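PDB 2Y2W: intracellular exo-alpha-(1->5)-L-arabinofuranosidase, which cleaves terminal alpha-(1->5)-linked arabinofuranosyl groups from arabinans, contributing to the breakdown of plant cell-wall polysaccharides, and also acts on wheat arabinoxylan. Local coordinates for residues N489-D497 with T549-I557. Sequence-based numbering, arbitrary orientation.
Sequences NTPHTLTID and TCTATLPAI
Leu494 and Leu554 meet diagonally across two antiparallel strands, CD2 of Leu494 lying 3.7 Å from CD1 of Leu554 as the side chains cross obliquely. The leucine of 492-497 reaches that far because its CG sits between the backbone N and carbonyl carbon (chi1 46°), while its direct pair-mate is the small Ala552. Further along the same face, Cys550 SG packs 3.6 Å from Ile496 CB. The other face shows how beta-branching can separate a side chain's roles: Thr493 sets OG1 beside its backbone N (chi1 -56°), which turns CG2 to the far side from that N and lays this methyl 3.4 Å from Ala552 O, leaving OG1 beside Thr553 CB. Cutting Thr493 back to an alanine removes both branches and would probably leave the Ala552 carbonyl and the Thr553 side chain less covered on this face. Beyond it, the methyls of Thr495 and Thr551 touch.

The backbones set this register. His492 and Leu554 exchange a pair of hydrogen bonds, Leu554 N to His492 O at 2.8 Å being nearly straight at the acceptor (176°); Ile496 and Cys550 exchange another. Between them, the Leu494 N to Ala552 O hydrogen bond is weak at 3.4 Å. Past the strand, Ala556 CB rests against the backbone N of Asn489 and Thr490.

On its far edge, 492-497 pairs in parallel with strand 45-48, and Thr495 OG1 hydrogen-bonds to Ala45 O. His492 and Ile496 touch strand 478-485 through Asn485 and Leu481. Threonines on the more open face and mainly apolar residues on the packed one are characteristic of a beta-sandwich layer, here in the C-terminal domain that accompanies the catalytic barrel in family 51 arabinofuranosidases.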
ATOM      1  N   ASN D 489     -28.210  19.885  41.583  1.00 62.03           N
ATOM      2  CA  ASN D 489     -28.562  20.757  42.715  1.00 62.55           C
ATOM      3  C   ASN D 489     -29.767  20.301  43.556  1.00 62.88           C
ATOM      4  O   ASN D 489     -30.217  21.029  44.447  1.00 62.89           O
ATOM      5  CB  ASN D 489     -28.720  22.219  42.255  1.00 62.55           C
ATOM      6  CG  ASN D 489     -29.394  22.343  40.896  1.00 62.56           C
ATOM      7  OD1 ASN D 489     -30.497  21.838  40.682  1.00 62.80           O
ATOM      8  ND2 ASN D 489     -28.729  23.026  39.972  1.00 62.41           N
ATOM      9  N   THR D 490     -30.275  19.101  43.282  1.00 63.35           N
ATOM     10  CA  THR D 490     -31.371  18.525  44.064  1.00 63.77           C
ATOM     11  C   THR D 490     -31.030  17.110  44.541  1.00 64.13           C
ATOM     12  O   THR D 490     -30.802  16.217  43.721  1.00 64.11           O
ATOM     13  CB  THR D 490     -32.702  18.510  43.273  1.00 63.75           C
ATOM     14  OG1 THR D 490     -32.978  19.823  42.768  1.00 63.75           O
ATOM     15  CG2 THR D 490     -33.861  18.056  44.159  1.00 63.79           C
ATOM     16  N   PRO D 491     -30.985  16.908  45.873  1.00 64.52           N
ATOM     17  CA  PRO D 491     -30.757  15.592  46.471  1.00 64.84           C
ATOM     18  C   PRO D 491     -32.016  14.727  46.438  1.00 65.18           C
ATOM     19  O   PRO D 491     -33.124  15.239  46.617  1.00 65.21           O
ATOM     20  CB  PRO D 491     -30.384  15.921  47.926  1.00 64.86           C
ATOM     21  CG  PRO D 491     -30.161  17.408  47.968  1.00 64.72           C
ATOM     22  CD  PRO D 491     -31.043  17.958  46.902  1.00 64.57           C
ATOM     23  N   HIS D 492     -31.836  13.428  46.213  1.00 65.56           N
ATOM     24  CA  HIS D 492     -32.953  12.485  46.147  1.00 66.00           C
ATOM     25  C   HIS D 492     -32.797  11.349  47.153  1.00 66.26           C
ATOM     26  O   HIS D 492     -31.687  11.039  47.593  1.00 66.28           O
ATOM     27  CB  HIS D 492     -33.092  11.908  44.735  1.00 65.99           C
ATOM     28  CG  HIS D 492     -33.283  12.946  43.672  1.00 66.36           C
ATOM     29  ND1 HIS D 492     -34.522  13.447  43.333  1.00 66.60           N
ATOM     30  CD2 HIS D 492     -32.391  13.575  42.871  1.00 66.48           C
ATOM     31  CE1 HIS D 492     -34.384  14.341  42.371  1.00 66.52           C
ATOM     32  NE2 HIS D 492     -33.101  14.437  42.071  1.00 66.50           N
ATOM     33  N   THR D 493     -33.922  10.740  47.515  1.00 66.63           N
ATOM     34  CA  THR D 493     -33.936   9.569  48.388  1.00 66.96           C
ATOM     35  C   THR D 493     -34.688   8.442  47.683  1.00 67.24           C
ATOM     36  O   THR D 493     -35.776   8.654  47.139  1.00 67.25           O
ATOM     37  CB  THR D 493     -34.561   9.892  49.766  1.00 66.93           C
ATOM     38  OG1 THR D 493     -33.853  10.984  50.366  1.00 66.87           O
ATOM     39  CG2 THR D 493     -34.492   8.687  50.701  1.00 66.96           C
ATOM     40  N   LEU D 494     -34.093   7.251  47.687  1.00 67.59           N
ATOM     41  CA  LEU D 494     -34.616   6.118  46.924  1.00 67.93           C
ATOM     42  C   LEU D 494     -34.895   4.880  47.774  1.00 68.13           C
ATOM     43  O   LEU D 494     -34.290   4.686  48.833  1.00 68.15           O
ATOM     44  CB  LEU D 494     -33.679   5.763  45.756  1.00 67.97           C
ATOM     45  CG  LEU D 494     -32.165   5.669  45.982  1.00 68.04           C
ATOM     46  CD1 LEU D 494     -31.553   4.604  45.089  1.00 68.23           C
ATOM     47  CD2 LEU D 494     -31.486   7.015  45.752  1.00 68.23           C
ATOM     48  N   THR D 495     -35.824   4.055  47.294  1.00 68.36           N
ATOM     49  CA  THR D 495     -36.168   2.790  47.936  1.00 68.65           C
ATOM     50  C   THR D 495     -35.513   1.626  47.199  1.00 68.83           C
ATOM     51  O   THR D 495     -35.580   1.539  45.969  1.00 68.88           O
ATOM     52  CB  THR D 495     -37.697   2.566  47.988  1.00 68.65           C
ATOM     53  OG1 THR D 495     -38.265   2.803  46.694  1.00 68.77           O
ATOM     54  CG2 THR D 495     -38.348   3.498  49.003  1.00 68.66           C
ATOM     55  N   ILE D 496     -34.875   0.739  47.960  1.00 69.03           N
ATOM     56  CA  ILE D 496     -34.180  -0.413  47.391  1.00 69.22           C
ATOM     57  C   ILE D 496     -34.937  -1.698  47.719  1.00 69.35           C
ATOM     58  O   ILE D 496     -35.031  -2.100  48.883  1.00 69.39           O
ATOM     59  CB  ILE D 496     -32.716  -0.507  47.894  1.00 69.22           C
ATOM     60  CG1 ILE D 496     -31.996   0.837  47.733  1.00 69.16           C
ATOM     61  CG2 ILE D 496     -31.970  -1.624  47.161  1.00 69.31           C
ATOM     62  CD1 ILE D 496     -30.830   1.037  48.686  1.00 69.16           C
ATOM     63  N   ASP D 497     -35.476  -2.332  46.681  1.00 69.53           N
ATOM     64  CA  ASP D 497     -36.256  -3.557  46.828  1.00 69.73           C
ATOM     65  C   ASP D 497     -35.754  -4.628  45.859  1.00 69.86           C
ATOM     66  O   ASP D 497     -36.167  -4.672  44.696  1.00 69.87           O
ATOM     67  CB  ASP D 497     -37.751  -3.265  46.611  1.00 69.73           C
ATOM     68  CG  ASP D 497     -38.642  -4.480  46.857  1.00 69.82           C
ATOM     69  OD1 ASP D 497     -38.169  -5.490  47.423  1.00 70.04           O
ATOM     70  OD2 ASP D 497     -39.832  -4.419  46.483  1.00 69.80           O
ATOM     71  N   THR D 549     -36.946  -4.334  52.522  1.00 58.44           N
ATOM     72  CA  THR D 549     -36.743  -3.002  51.950  1.00 58.47           C
ATOM     73  C   THR D 549     -35.746  -2.170  52.760  1.00 58.45           C
ATOM     74  O   THR D 549     -35.607  -2.357  53.974  1.00 58.42           O
ATOM     75  CB  THR D 549     -38.073  -2.219  51.806  1.00 58.45           C
ATOM     76  OG1 THR D 549     -38.843  -2.342  53.009  1.00 58.46           O
ATOM     77  CG2 THR D 549     -38.887  -2.749  50.629  1.00 58.53           C
ATOM     78  N   CYS D 550     -35.056  -1.263  52.071  1.00 58.40           N
ATOM     79  CA  CYS D 550     -34.082  -0.359  52.691  1.00 58.36           C
ATOM     80  C   CYS D 550     -34.026   0.985  51.959  1.00 58.16           C
ATOM     81  O   CYS D 550     -34.383   1.071  50.780  1.00 58.12           O
ATOM     82  CB  CYS D 550     -32.693  -1.009  52.752  1.00 58.43           C
ATOM     83  SG  CYS D 550     -32.148  -1.828  51.225  1.00 58.93           S
ATOM     84  N   THR D 551     -33.588   2.028  52.667  1.00 57.93           N
ATOM     85  CA  THR D 551     -33.530   3.388  52.112  1.00 57.70           C
ATOM     86  C   THR D 551     -32.197   4.091  52.383  1.00 57.49           C
ATOM     87  O   THR D 551     -31.517   3.800  53.372  1.00 57.46           O
ATOM     88  CB  THR D 551     -34.676   4.289  52.645  1.00 57.76           C
ATOM     89  OG1 THR D 551     -34.641   4.326  54.078  1.00 57.77           O
ATOM     90  CG2 THR D 551     -36.042   3.789  52.173  1.00 57.78           C
ATOM     91  N   ALA D 552     -31.845   5.019  51.494  1.00 57.24           N
ATOM     92  CA  ALA D 552     -30.629   5.826  51.612  1.00 56.92           C
ATOM     93  C   ALA D 552     -30.786   7.170  50.899  1.00 56.67           C
ATOM     94  O   ALA D 552     -31.496   7.273  49.895  1.00 56.57           O
ATOM     95  CB  ALA D 552     -29.426   5.069  51.057  1.00 56.98           C
ATOM     96  N   THR D 553     -30.115   8.192  51.426  1.00 56.37           N
ATOM     97  CA  THR D 553     -30.161   9.540  50.853  1.00 56.07           C
ATOM     98  C   THR D 553     -28.957   9.828  49.947  1.00 55.77           C
ATOM     99  O   THR D 553     -27.803   9.737  50.377  1.00 55.74           O
ATOM    100  CB  THR D 553     -30.314  10.643  51.952  1.00 56.13           C
ATOM    101  OG1 THR D 553     -30.171  11.943  51.365  1.00 56.08           O
ATOM    102  CG2 THR D 553     -29.282  10.476  53.074  1.00 56.18           C
ATOM    103  N   LEU D 554     -29.243  10.166  48.691  1.00 55.34           N
ATOM    104  CA  LEU D 554     -28.204  10.497  47.717  1.00 54.94           C
ATOM    105  C   LEU D 554     -28.204  11.986  47.368  1.00 54.61           C
ATOM    106  O   LEU D 554     -29.104  12.462  46.671  1.00 54.51           O
ATOM    107  CB  LEU D 554     -28.342   9.638  46.453  1.00 54.95           C
ATOM    108  CG  LEU D 554     -27.569   8.314  46.390  1.00 54.98           C
ATOM    109  CD1 LEU D 554     -28.132   7.266  47.346  1.00 55.18           C
ATOM    110  CD2 LEU D 554     -27.551   7.775  44.966  1.00 54.98           C
ATOM    111  N   PRO D 555     -27.189  12.727  47.856  1.00 54.31           N
ATOM    112  CA  PRO D 555     -27.057  14.158  47.578  1.00 54.09           C
ATOM    113  C   PRO D 555     -26.824  14.431  46.093  1.00 53.88           C
ATOM    114  O   PRO D 555     -26.492  13.511  45.341  1.00 53.91           O
ATOM    115  CB  PRO D 555     -25.819  14.568  48.388  1.00 54.07           C
ATOM    116  CG  PRO D 555     -25.638  13.492  49.401  1.00 54.23           C
ATOM    117  CD  PRO D 555     -26.105  12.242  48.729  1.00 54.26           C
ATOM    118  N   ALA D 556     -27.007  15.683  45.683  1.00 53.53           N
ATOM    119  CA  ALA D 556     -26.788  16.088  44.298  1.00 53.19           C
ATOM    120  C   ALA D 556     -25.362  15.763  43.858  1.00 52.95           C
ATOM    121  O   ALA D 556     -24.400  16.119  44.543  1.00 52.94           O
ATOM    122  CB  ALA D 556     -27.077  17.570  44.133  1.00 53.25           C
ATOM    123  N   ILE D 557     -25.244  15.087  42.714  1.00 52.54           N
ATOM    124  CA  ILE D 557     -23.958  14.600  42.184  1.00 52.21           C
ATOM    125  C   ILE D 557     -23.291  13.625  43.161  1.00 51.91           C
ATOM    126  O   ILE D 557     -22.445  14.014  43.973  1.00 51.79           O
ATOM    127  CB  ILE D 557     -22.978  15.756  41.792  1.00 52.22           C
ATOM    128  CG1 ILE D 557     -23.694  16.821  40.954  1.00 52.19           C
ATOM    129  CG2 ILE D 557     -21.763  15.204  41.042  1.00 52.17           C
ATOM    130  CD1 ILE D 557     -22.978  18.163  40.892  1.00 52.07           C
TER